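Long-range contact in phosphonopyruvate hydrolase (Variovorax sp., PDB 2HJP), which hydrolyses the carbon-phosphorus bond of phosphonopyruvate to give pyruvate and phosphate, using a divalent metal cation such as magnesium, cobalt or manganese: residues F36-S49 with G230-A242. Numbering follows the deposited sequence.
Sequences FGGIWGSGFELSAS and GIVIYGNHAIRAA. With NA (sodium ion), chain D; PPR (phosphonopyruvate), chain G.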
loop_
_atom_site.group_PDB
_atom_site.type_symbol
_atom_site.label_atom_id
_atom_site.label_comp_id
_atom_site.label_asym_id
_atom_site.label_seq_id
_atom_site.Cartn_x
_atom_site.Cartn_y
_atom_site.Cartn_z
ATOM N N PHE A 36 25.866 11.271 9.670
ATOM C CA PHE A 36 25.364 10.576 10.854
ATOM C C PHE A 36 25.618 9.088 10.671
ATOM O O PHE A 36 25.733 8.598 9.549
ATOM C CB PHE A 36 23.860 10.863 11.077
ATOM C CG PHE A 36 23.599 12.241 11.550
ATOM C CD1 PHE A 36 23.780 12.569 12.903
ATOM C CD2 PHE A 36 23.239 13.229 10.638
ATOM C CE1 PHE A 36 23.597 13.852 13.355
ATOM C CE2 PHE A 36 23.050 14.564 11.065
ATOM C CZ PHE A 36 23.227 14.883 12.448
ATOM N N GLY A 37 25.712 8.378 11.791
ATOM C CA GLY A 37 25.968 6.951 11.816
ATOM C C GLY A 37 24.800 6.122 11.305
ATOM O O GLY A 37 24.998 5.116 10.627
ATOM N N GLY A 38 23.585 6.528 11.644
ATOM C CA GLY A 38 22.445 5.768 11.175
ATOM C C GLY A 38 21.201 6.671 11.061
ATOM O O GLY A 38 21.254 7.877 11.418
ATOM N N ILE A 39 20.123 6.104 10.542
ATOM C CA ILE A 39 18.858 6.787 10.383
ATOM C C ILE A 39 17.876 6.323 11.481
ATOM O O ILE A 39 17.862 5.136 11.833
ATOM C CB ILE A 39 18.234 6.456 8.972
ATOM C CG1 ILE A 39 19.229 6.828 7.851
ATOM C CG2 ILE A 39 16.859 7.162 8.810
ATOM C CD1 ILE A 39 19.610 8.320 7.728
ATOM N N TRP A 40 17.097 7.261 12.037
ATOM C CA TRP A 40 16.081 6.946 13.043
ATOM C C TRP A 40 14.734 7.042 12.281
ATOM O O TRP A 40 14.317 8.148 11.848
ATOM C CB TRP A 40 16.160 7.974 14.194
ATOM C CG TRP A 40 14.997 8.033 15.131
ATOM C CD1 TRP A 40 14.329 9.155 15.525
ATOM C CD2 TRP A 40 14.398 6.944 15.863
ATOM N NE1 TRP A 40 13.353 8.841 16.453
ATOM C CE2 TRP A 40 13.371 7.497 16.670
ATOM C CE3 TRP A 40 14.635 5.559 15.913
ATOM C CZ2 TRP A 40 12.580 6.710 17.526
ATOM C CZ3 TRP A 40 13.862 4.767 16.754
ATOM C CH2 TRP A 40 12.835 5.343 17.555
ATOM N N GLY A 41 14.071 5.896 12.118
ATOM C CA GLY A 41 12.793 5.855 11.400
ATOM C C GLY A 41 11.676 6.183 12.369
ATOM O O GLY A 41 10.837 5.390 12.713
ATOM N N SER A 42 11.712 7.422 12.797
ATOM C CA SER A 42 10.820 8.032 13.757
ATOM C C SER A 42 9.293 7.940 13.502
ATOM O O SER A 42 8.833 8.366 12.469
ATOM C CB SER A 42 11.189 9.535 13.828
ATOM O OG SER A 42 10.273 10.183 14.710
ATOM N N GLY A 43 8.526 7.406 14.448
ATOM C CA GLY A 43 7.063 7.395 14.280
ATOM C C GLY A 43 6.494 8.822 14.450
ATOM O O GLY A 43 5.507 9.190 13.847
ATOM N N PHE A 44 7.150 9.654 15.261
ATOM C CA PHE A 44 6.685 11.004 15.488
ATOM C C PHE A 44 6.844 11.787 14.166
ATOM O O PHE A 44 5.910 12.502 13.694
ATOM C CB PHE A 44 7.551 11.676 16.596
ATOM C CG PHE A 44 7.184 13.133 16.820
ATOM C CD1 PHE A 44 6.083 13.460 17.596
ATOM C CD2 PHE A 44 7.887 14.144 16.176
ATOM C CE1 PHE A 44 5.679 14.822 17.724
ATOM C CE2 PHE A 44 7.507 15.463 16.297
ATOM C CZ PHE A 44 6.375 15.798 17.091
ATOM N N GLU A 45 8.031 11.672 13.575
ATOM C CA GLU A 45 8.268 12.360 12.293
ATOM C C GLU A 45 7.352 11.887 11.175
ATOM O O GLU A 45 6.809 12.715 10.453
ATOM C CB GLU A 45 9.688 12.202 11.811
ATOM C CG GLU A 45 10.675 13.093 12.606
ATOM C CD GLU A 45 11.620 13.853 11.700
ATOM O OE1 GLU A 45 11.619 13.537 10.476
ATOM O OE2 GLU A 45 12.353 14.734 12.200
ATOM N N LEU A 46 7.161 10.571 11.016
ATOM C CA LEU A 46 6.310 10.150 9.918
ATOM C C LEU A 46 4.843 10.570 10.208
ATOM O O LEU A 46 4.157 11.064 9.314
ATOM C CB LEU A 46 6.410 8.634 9.730
ATOM C CG LEU A 46 5.669 8.103 8.545
ATOM C CD1 LEU A 46 6.187 8.727 7.279
ATOM C CD2 LEU A 46 5.826 6.609 8.518
ATOM N N SER A 47 4.350 10.397 11.432
ATOM C CA SER A 47 2.969 10.822 11.683
ATOM C C SER A 47 2.872 12.355 11.523
ATOM O O SER A 47 1.890 12.870 11.030
ATOM C CB SER A 47 2.478 10.362 13.100
ATOM O OG SER A 47 3.346 10.975 14.033
ATOM N N ALA A 48 3.885 13.101 11.948
ATOM C CA ALA A 48 3.805 14.563 11.804
ATOM C C ALA A 48 3.719 14.909 10.312
ATOM O O ALA A 48 2.957 15.812 9.902
ATOM C CB ALA A 48 5.036 15.246 12.462
ATOM N N SER A 49 4.469 14.197 9.475
ATOM C CA SER A 49 4.461 14.503 8.038
ATOM C C SER A 49 3.078 14.227 7.382
ATOM O O SER A 49 2.721 14.828 6.373
ATOM C CB SER A 49 5.593 13.741 7.330
ATOM O OG SER A 49 5.286 12.381 7.184
ATOM N N GLY A 230 25.679 4.027 24.225
ATOM C CA GLY A 230 26.301 3.734 22.941
ATOM C C GLY A 230 25.636 4.420 21.724
ATOM O O GLY A 230 26.193 4.452 20.624
ATOM N N ILE A 231 24.466 5.004 21.941
ATOM C CA ILE A 231 23.739 5.607 20.849
ATOM C C ILE A 231 23.026 6.887 21.237
ATOM O O ILE A 231 22.416 6.929 22.267
ATOM C CB ILE A 231 22.640 4.607 20.326
ATOM C CG1 ILE A 231 23.288 3.386 19.713
ATOM C CG2 ILE A 231 21.773 5.248 19.256
ATOM C CD1 ILE A 231 22.380 2.159 19.599
ATOM N N VAL A 232 23.133 7.945 20.441
ATOM C CA VAL A 232 22.323 9.099 20.721
ATOM C C VAL A 232 21.401 9.262 19.506
ATOM O O VAL A 232 21.833 9.123 18.341
ATOM C CB VAL A 232 23.134 10.347 20.916
ATOM C CG1 VAL A 232 24.070 10.495 19.816
ATOM C CG2 VAL A 232 22.160 11.570 21.030
ATOM N N ILE A 233 20.119 9.519 19.750
ATOM C CA ILE A 233 19.184 9.682 18.605
ATOM C C ILE A 233 18.640 11.131 18.575
ATOM O O ILE A 233 18.190 11.633 19.618
ATOM C CB ILE A 233 17.950 8.722 18.766
ATOM C CG1 ILE A 233 18.400 7.258 18.477
ATOM C CG2 ILE A 233 16.765 9.128 17.794
ATOM C CD1 ILE A 233 18.319 6.747 17.047
ATOM N N TYR A 234 18.696 11.773 17.398
ATOM C CA TYR A 234 18.102 13.117 17.204
ATOM C C TYR A 234 16.701 12.791 16.742
ATOM O O TYR A 234 16.440 12.398 15.589
ATOM C CB TYR A 234 18.974 13.877 16.247
ATOM C CG TYR A 234 20.309 14.145 16.942
ATOM C CD1 TYR A 234 20.363 14.929 18.080
ATOM C CD2 TYR A 234 21.494 13.575 16.468
ATOM C CE1 TYR A 234 21.589 15.155 18.752
ATOM C CE2 TYR A 234 22.742 13.785 17.118
ATOM C CZ TYR A 234 22.756 14.583 18.268
ATOM O OH TYR A 234 23.937 14.777 18.922
ATOM N N GLY A 235 15.794 12.943 17.677
ATOM C CA GLY A 235 14.446 12.467 17.453
ATOM C C GLY A 235 13.516 13.058 16.455
ATOM O O GLY A 235 12.739 12.290 15.842
ATOM N N ASN A 236 13.583 14.387 16.252
ATOM C CA ASN A 236 12.605 15.004 15.334
ATOM C C ASN A 236 13.058 16.324 14.698
ATOM O O ASN A 236 12.238 17.145 14.304
ATOM C CB ASN A 236 11.270 15.240 16.132
ATOM C CG ASN A 236 11.472 16.094 17.434
ATOM O OD1 ASN A 236 12.425 16.848 17.535
ATOM N ND2 ASN A 236 10.547 15.943 18.424
ATOM N N HIS A 237 14.361 16.484 14.527
ATOM C CA HIS A 237 14.926 17.707 14.039
ATOM C C HIS A 237 14.766 17.884 12.517
ATOM O O HIS A 237 14.757 19.032 12.014
ATOM C CB HIS A 237 16.394 17.780 14.472
ATOM C CG HIS A 237 16.576 17.659 15.954
ATOM N ND1 HIS A 237 16.556 16.437 16.604
ATOM C CD2 HIS A 237 16.555 18.611 16.926
ATOM C CE1 HIS A 237 16.495 16.646 17.919
ATOM N NE2 HIS A 237 16.497 17.958 18.138
ATOM N N ALA A 238 14.596 16.791 11.796
ATOM C CA ALA A 238 14.395 16.956 10.339
ATOM C C ALA A 238 12.974 17.514 10.093
ATOM O O ALA A 238 12.796 18.486 9.334
ATOM C CB ALA A 238 14.506 15.620 9.621
ATOM N N ILE A 239 11.965 16.950 10.747
ATOM C CA ILE A 239 10.619 17.479 10.407
ATOM C C ILE A 239 10.499 18.964 10.897
ATOM O O ILE A 239 9.831 19.827 10.277
ATOM C CB ILE A 239 9.455 16.552 11.010
ATOM C CG1 ILE A 239 8.108 16.930 10.390
ATOM C CG2 ILE A 239 9.400 16.664 12.504
ATOM C CD1 ILE A 239 7.938 16.515 8.933
ATOM N N ARG A 240 11.192 19.256 11.985
ATOM C CA ARG A 240 11.130 20.585 12.556
ATOM C C ARG A 240 11.818 21.537 11.627
ATOM O O ARG A 240 11.240 22.578 11.306
ATOM C CB ARG A 240 11.701 20.630 13.996
ATOM C CG ARG A 240 10.677 20.139 15.008
ATOM C CD ARG A 240 11.404 19.635 16.323
ATOM N NE ARG A 240 11.835 20.787 17.148
ATOM C CZ ARG A 240 12.753 20.693 18.094
ATOM N NH1 ARG A 240 13.334 19.473 18.352
ATOM N NH2 ARG A 240 13.129 21.812 18.692
ATOM N N ALA A 241 13.002 21.169 11.142
ATOM C CA ALA A 241 13.695 22.032 10.205
ATOM C C ALA A 241 12.842 22.263 8.915
ATOM O O ALA A 241 12.797 23.386 8.350
ATOM C CB ALA A 241 15.094 21.422 9.806
ATOM N N ALA A 242 12.230 21.183 8.426
ATOM C CA ALA A 242 11.447 21.242 7.232
ATOM C C ALA A 242 10.304 22.213 7.423
ATOM O O ALA A 242 10.080 23.083 6.578
ATOM C CB ALA A 242 10.882 19.853 6.840
HETATM NA NA NA D . 6.658 11.429 4.959
HETATM C C1 PPR G . 9.910 9.166 17.854
HETATM O O1 PPR G . 10.807 9.922 17.294
HETATM O "O2'" PPR G . 8.915 8.768 17.312
HETATM C C2 PPR G . 10.222 8.792 19.272
HETATM C C3 PPR G . 10.882 9.526 20.214
HETATM O O2 PPR G . 9.758 7.586 19.602
HETATM P P PPR G . 9.656 10.664 21.021
HETATM O O1P PPR G . 8.654 9.703 21.719
HETATM O O2P PPR G . 9.032 11.508 19.878
HETATM O O3P PPR G . 10.432 11.402 22.008
#
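Glu45 reaches from helix 43-49 to the start of helix 237-256. Its OE2 accepts the backbone N-H of Ile239 at 2.7 Å, nearly straight at 165° but from above the carboxylate plane. The positive end of the helix dipole probably helps stabilise this buried carboxylate. The other oxygen, OE1, is hydrogen-bonded to His23.

A second set of polar contacts holds the substrate. Trp40 NE1 donates to PPR O1 at 2.9 Å, and Ser42 OG to the same oxygen at 2.7 Å. Phe44 N donates to the other carboxylate oxygen, O2', at 2.8 Å. Ser42 OG also N-caps its helix by accepting from Glu45 N.

Side-chain packing makes up the rest. Ile233 CG2 makes a CH-pi contact over one face of the Trp40 indole, 3.4 Å from the centroid of the five-membered ring. With chi1 near trans (165°), the Trp40 indole extends toward Ile233 and the ligand. Phe44 CD2 packs on Asn236 CB at 3.6 Å. Ile239 CG2 lies by the Glu45 carboxylate, CG1 by Ala48 CB, CD1 by Ser49 CB. Apart from these bonds, before strand 38-41, Phe36 meets Tyr234 rim to rim.

Ser49 OG and His23 O both bind a sodium ion. In the closed TIM barrel, strand 17-21 separates strands 38-41 and 229-234, so side chains, not a backbone ladder, join them. Helix 43-49 and residues 237-242, linked through Glu45 to a backbone N-H, run in similar directions, axes 31° apart.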